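Local coordinates for fatty acyl CoA synthetase FADD13 (FATTY-ACYL-CoA SYNTHETASE) (Mycobacterium tuberculosis, PDB 3R44), which belongs to the acyl-CoA synthetases, members of the ANL superfamily of AMP-binding enzymes with a large N-terminal region and a small C-terminal domain, at residues Met44-Ala57 against Val79-Leu91. Sequence-based numbering, arbitrary orientation.
Sequences MTYAQMNALANRCA and VEFCCLFYGAAKL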
loop_
_atom_site.group_PDB
_atom_site.type_symbol
_atom_site.label_atom_id
_atom_site.label_comp_id
_atom_site.label_asym_id
_atom_site.label_seq_id
_atom_site.Cartn_x
_atom_site.Cartn_y
_atom_site.Cartn_z
ATOM N N MET A 44 -6.145 -11.850 -22.337
ATOM C CA MET A 44 -5.530 -10.963 -23.330
ATOM C C MET A 44 -4.044 -11.128 -23.360
ATOM O O MET A 44 -3.452 -11.265 -22.316
ATOM C CB MET A 44 -5.860 -9.541 -23.009
ATOM C CG MET A 44 -7.314 -9.245 -23.348
ATOM S SD MET A 44 -7.740 -7.613 -22.787
ATOM C CE MET A 44 -6.583 -6.530 -23.625
ATOM N N THR A 45 -3.464 -11.095 -24.565
ATOM C CA THR A 45 -2.024 -11.129 -24.730
ATOM C C THR A 45 -1.415 -9.742 -24.548
ATOM O O THR A 45 -2.104 -8.742 -24.487
ATOM C CB THR A 45 -1.640 -11.578 -26.101
ATOM O OG1 THR A 45 -2.189 -10.632 -27.016
ATOM C CG2 THR A 45 -2.193 -13.014 -26.432
ATOM N N TYR A 46 -0.098 -9.695 -24.438
ATOM C CA TYR A 46 0.595 -8.392 -24.339
ATOM C C TYR A 46 0.311 -7.493 -25.541
ATOM O O TYR A 46 0.083 -6.289 -25.394
ATOM C CB TYR A 46 2.094 -8.527 -24.054
ATOM C CG TYR A 46 2.314 -8.579 -22.589
ATOM C CD1 TYR A 46 2.558 -9.793 -21.938
ATOM C CD2 TYR A 46 2.232 -7.435 -21.832
ATOM C CE1 TYR A 46 2.722 -9.837 -20.574
ATOM C CE2 TYR A 46 2.366 -7.457 -20.479
ATOM C CZ TYR A 46 2.612 -8.655 -19.826
ATOM O OH TYR A 46 2.758 -8.602 -18.431
ATOM N N ALA A 47 0.297 -8.069 -26.734
ATOM C CA ALA A 47 -0.052 -7.263 -27.931
ATOM C C ALA A 47 -1.478 -6.677 -27.800
ATOM O O ALA A 47 -1.711 -5.496 -28.118
ATOM C CB ALA A 47 0.092 -8.080 -29.228
ATOM N N GLN A 48 -2.425 -7.472 -27.307
ATOM C CA GLN A 48 -3.802 -6.940 -27.101
ATOM C C GLN A 48 -3.874 -5.892 -26.005
ATOM O O GLN A 48 -4.587 -4.881 -26.142
ATOM C CB GLN A 48 -4.818 -8.034 -26.814
ATOM C CG GLN A 48 -4.880 -9.053 -27.929
ATOM C CD GLN A 48 -5.706 -10.272 -27.567
ATOM O OE1 GLN A 48 -5.492 -10.940 -26.529
ATOM N NE2 GLN A 48 -6.637 -10.601 -28.438
ATOM N N MET A 49 -3.109 -6.100 -24.941
ATOM C CA MET A 49 -3.140 -5.154 -23.877
ATOM C C MET A 49 -2.561 -3.802 -24.376
ATOM O O MET A 49 -3.094 -2.733 -24.040
ATOM C CB MET A 49 -2.329 -5.649 -22.692
ATOM C CG MET A 49 -2.535 -4.741 -21.502
ATOM S SD MET A 49 -2.272 -5.655 -19.994
ATOM C CE MET A 49 -0.577 -5.248 -19.745
ATOM N N ASN A 50 -1.434 -3.856 -25.099
ATOM C CA ASN A 50 -0.842 -2.646 -25.648
ATOM C C ASN A 50 -1.862 -1.932 -26.572
ATOM O O ASN A 50 -2.039 -0.696 -26.508
ATOM C CB ASN A 50 0.481 -2.891 -26.396
ATOM C CG ASN A 50 1.158 -1.611 -26.767
ATOM O OD1 ASN A 50 1.510 -0.806 -25.882
ATOM N ND2 ASN A 50 1.217 -1.323 -28.056
ATOM N N ALA A 51 -2.569 -2.697 -27.412
ATOM C CA ALA A 51 -3.586 -2.119 -28.300
ATOM C C ALA A 51 -4.730 -1.480 -27.523
ATOM O O ALA A 51 -5.170 -0.401 -27.835
ATOM C CB ALA A 51 -4.111 -3.155 -29.266
ATOM N N LEU A 52 -5.149 -2.080 -26.435
ATOM C CA LEU A 52 -6.204 -1.462 -25.647
ATOM C C LEU A 52 -5.686 -0.202 -24.926
ATOM O O LEU A 52 -6.432 0.759 -24.763
ATOM C CB LEU A 52 -6.730 -2.413 -24.585
ATOM C CG LEU A 52 -7.868 -1.931 -23.713
ATOM C CD1 LEU A 52 -9.059 -1.484 -24.520
ATOM C CD2 LEU A 52 -8.346 -3.111 -22.814
ATOM N N ALA A 53 -4.453 -0.229 -24.426
ATOM C CA ALA A 53 -3.856 1.002 -23.891
ATOM C C ALA A 53 -3.859 2.139 -24.916
ATOM O O ALA A 53 -4.123 3.304 -24.577
ATOM C CB ALA A 53 -2.413 0.729 -23.348
ATOM N N ASN A 54 -3.595 1.809 -26.184
ATOM C CA ASN A 54 -3.637 2.794 -27.242
ATOM C C ASN A 54 -5.037 3.336 -27.447
ATOM O O ASN A 54 -5.219 4.535 -27.638
ATOM C CB ASN A 54 -3.117 2.234 -28.562
ATOM C CG ASN A 54 -1.613 2.042 -28.544
ATOM O OD1 ASN A 54 -0.958 2.526 -27.647
ATOM N ND2 ASN A 54 -1.078 1.256 -29.485
ATOM N N ARG A 55 -6.008 2.444 -27.457
ATOM C CA ARG A 55 -7.425 2.882 -27.493
ATOM C C ARG A 55 -7.811 3.777 -26.293
ATOM O O ARG A 55 -8.501 4.776 -26.482
ATOM C CB ARG A 55 -8.363 1.679 -27.620
ATOM C CG ARG A 55 -8.241 0.974 -28.988
ATOM C CD ARG A 55 -9.407 0.076 -29.334
ATOM N NE ARG A 55 -8.830 -1.227 -29.628
ATOM C CZ ARG A 55 -8.587 -1.758 -30.828
ATOM N NH1 ARG A 55 -8.985 -1.169 -31.958
ATOM N NH2 ARG A 55 -7.980 -2.952 -30.877
ATOM N N CYS A 56 -7.339 3.441 -25.086
ATOM C CA CYS A 56 -7.555 4.263 -23.901
ATOM C C CYS A 56 -6.940 5.656 -24.109
ATOM O O CYS A 56 -7.563 6.674 -23.781
ATOM C CB CYS A 56 -6.980 3.621 -22.647
ATOM S SG CYS A 56 -7.999 2.217 -22.099
ATOM N N ALA A 57 -5.726 5.688 -24.661
ATOM C CA ALA A 57 -5.052 6.948 -24.924
ATOM C C ALA A 57 -5.827 7.795 -25.936
ATOM O O ALA A 57 -5.893 9.035 -25.794
ATOM C CB ALA A 57 -3.653 6.692 -25.426
ATOM N N VAL A 79 -9.028 -4.921 -16.661
ATOM C CA VAL A 79 -8.030 -4.629 -17.654
ATOM C C VAL A 79 -8.187 -3.162 -18.126
ATOM O O VAL A 79 -7.210 -2.500 -18.486
ATOM C CB VAL A 79 -8.079 -5.637 -18.806
ATOM C CG1 VAL A 79 -9.308 -5.374 -19.705
ATOM C CG2 VAL A 79 -6.748 -5.639 -19.608
ATOM N N GLU A 80 -9.398 -2.613 -18.115
ATOM C CA GLU A 80 -9.550 -1.151 -18.419
ATOM C C GLU A 80 -8.817 -0.228 -17.461
ATOM O O GLU A 80 -8.225 0.752 -17.856
ATOM C CB GLU A 80 -11.010 -0.737 -18.444
ATOM C CG GLU A 80 -11.818 -1.261 -19.627
ATOM C CD GLU A 80 -12.305 -2.724 -19.488
ATOM O OE1 GLU A 80 -12.140 -3.396 -18.431
ATOM O OE2 GLU A 80 -12.845 -3.221 -20.484
ATOM N N PHE A 81 -8.885 -0.533 -16.183
ATOM C CA PHE A 81 -8.151 0.194 -15.152
ATOM C C PHE A 81 -6.676 0.210 -15.570
ATOM O O PHE A 81 -6.030 1.292 -15.644
ATOM C CB PHE A 81 -8.344 -0.488 -13.798
ATOM C CG PHE A 81 -7.946 0.323 -12.593
ATOM C CD1 PHE A 81 -8.825 0.411 -11.512
ATOM C CD2 PHE A 81 -6.716 0.906 -12.469
ATOM C CE1 PHE A 81 -8.521 1.138 -10.365
ATOM C CE2 PHE A 81 -6.410 1.658 -11.326
ATOM C CZ PHE A 81 -7.327 1.773 -10.291
ATOM N N CYS A 82 -6.132 -0.971 -15.865
ATOM C CA CYS A 82 -4.681 -1.065 -16.195
ATOM C C CYS A 82 -4.380 -0.261 -17.494
ATOM O O CYS A 82 -3.387 0.451 -17.594
ATOM C CB CYS A 82 -4.296 -2.497 -16.453
ATOM S SG CYS A 82 -4.412 -3.519 -14.997
ATOM N N CYS A 83 -5.251 -0.425 -18.478
ATOM C CA CYS A 83 -4.987 0.126 -19.800
ATOM C C CYS A 83 -5.238 1.624 -19.778
ATOM O O CYS A 83 -4.643 2.365 -20.555
ATOM C CB CYS A 83 -5.772 -0.582 -20.870
ATOM S SG CYS A 83 -5.104 -2.270 -21.143
ATOM N N LEU A 84 -6.074 2.089 -18.841
ATOM C CA LEU A 84 -6.256 3.567 -18.667
ATOM C C LEU A 84 -5.009 4.189 -18.092
ATOM O O LEU A 84 -4.592 5.307 -18.491
ATOM C CB LEU A 84 -7.451 3.929 -17.786
ATOM C CG LEU A 84 -8.739 3.880 -18.603
ATOM C CD1 LEU A 84 -10.016 3.776 -17.698
ATOM C CD2 LEU A 84 -8.887 5.039 -19.617
ATOM N N PHE A 85 -4.440 3.482 -17.134
ATOM C CA PHE A 85 -3.198 3.876 -16.542
ATOM C C PHE A 85 -2.052 3.922 -17.596
ATOM O O PHE A 85 -1.315 4.925 -17.689
ATOM C CB PHE A 85 -2.816 2.939 -15.389
ATOM C CG PHE A 85 -1.583 3.360 -14.674
ATOM C CD1 PHE A 85 -1.641 4.303 -13.622
ATOM C CD2 PHE A 85 -0.354 2.896 -15.064
ATOM C CE1 PHE A 85 -0.470 4.715 -12.932
ATOM C CE2 PHE A 85 0.839 3.351 -14.404
ATOM C CZ PHE A 85 0.764 4.248 -13.332
ATOM N N TYR A 86 -1.899 2.837 -18.338
ATOM C CA TYR A 86 -0.935 2.781 -19.419
ATOM C C TYR A 86 -1.182 3.818 -20.526
ATOM O O TYR A 86 -0.226 4.396 -21.058
ATOM C CB TYR A 86 -0.870 1.408 -20.033
ATOM C CG TYR A 86 -0.114 0.387 -19.209
ATOM C CD1 TYR A 86 1.242 0.586 -18.893
ATOM C CD2 TYR A 86 -0.718 -0.789 -18.788
ATOM C CE1 TYR A 86 1.982 -0.408 -18.165
ATOM C CE2 TYR A 86 -0.010 -1.743 -18.086
ATOM C CZ TYR A 86 1.330 -1.534 -17.758
ATOM O OH TYR A 86 2.066 -2.466 -17.092
ATOM N N GLY A 87 -2.446 4.000 -20.901
ATOM C CA GLY A 87 -2.843 4.969 -21.892
ATOM C C GLY A 87 -2.469 6.366 -21.444
ATOM O O GLY A 87 -1.855 7.148 -22.182
ATOM N N ALA A 88 -2.819 6.717 -20.201
ATOM C CA ALA A 88 -2.389 8.013 -19.642
ATOM C C ALA A 88 -0.855 8.178 -19.646
ATOM O O ALA A 88 -0.359 9.268 -20.015
ATOM C CB ALA A 88 -2.933 8.215 -18.192
ATOM N N ALA A 89 -0.139 7.122 -19.245
ATOM C CA ALA A 89 1.340 7.106 -19.275
ATOM C C ALA A 89 1.908 7.477 -20.667
ATOM O O ALA A 89 2.796 8.325 -20.800
ATOM C CB ALA A 89 1.882 5.741 -18.781
ATOM N N LYS A 90 1.358 6.880 -21.722
ATOM C CA LYS A 90 1.797 7.162 -23.087
ATOM C C LYS A 90 1.580 8.619 -23.472
ATOM O O LYS A 90 2.356 9.161 -24.251
ATOM C CB LYS A 90 1.075 6.280 -24.094
ATOM C CG LYS A 90 1.459 4.778 -23.951
ATOM C CD LYS A 90 0.613 3.978 -24.967
ATOM C CE LYS A 90 0.714 2.486 -24.737
ATOM N NZ LYS A 90 1.597 1.991 -25.728
ATOM N N LEU A 91 0.521 9.235 -22.947
ATOM C CA LEU A 91 0.217 10.660 -23.189
ATOM C C LEU A 91 0.920 11.673 -22.311
ATOM O O LEU A 91 0.852 12.895 -22.589
ATOM C CB LEU A 91 -1.302 10.893 -23.024
ATOM C CG LEU A 91 -2.236 10.148 -23.968
ATOM C CD1 LEU A 91 -3.678 10.413 -23.571
ATOM C CD2 LEU A 91 -2.020 10.593 -25.401
#
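A53 and C83 interlock where helix 46-57 crosses helix 79-91 at -66°, the axes approaching to 7.4 Å. Knobs-into-holes packing runs in both directions: the methyl of A53 fits among C83, Y86, G87 and K90, while C83 enters the hole formed by M49, L52, A53 and C56. SG of C83 lies 3.6 Å from CG of M49, and L52 packs its CG and CD2 against the same cysteine. G87 allows a close backbone approach, its CA 3.4 Å from A53 O.

Apolar contacts extend the interface both ways. At one end, SD of M44 meets CG2 of V79 tip to tip at 3.9 Å, and L52 CD2 reaches the other valine branch, CG1. M49, with CG anti to its backbone N (chi1 -172°) and a bend at chi3, brings CE near CE2 of Y86, approaching the ring obliquely. At the other end, C56 touches CD2 of L84, and A57 packs against L91.

The polar contacts gather around K90. Its chain is extended as far as CE and turns at chi4, delivering K90 NZ to N50 OD1 at 2.8 Å, with the donor tilted 25° from the amide's carbonyl plane. A weak hydrogen bond of 3.2 Å joins K90 NZ to N54 OD1. E162 completes the cluster, forming a salt bridge with K90 and accepting from ND2 of both asparagines, which probably favours a charged lysine within this buried contact.

A capping box of T45 and Q48 starts helix 46-57 directly after edge strand 42-45 of the mixed sheet. The whole is a knobs-into-holes crossing of two helices, with A53, C56, A57, C83 and G87 at its close part, within the AMP-binding region of an ANL-superfamily enzyme.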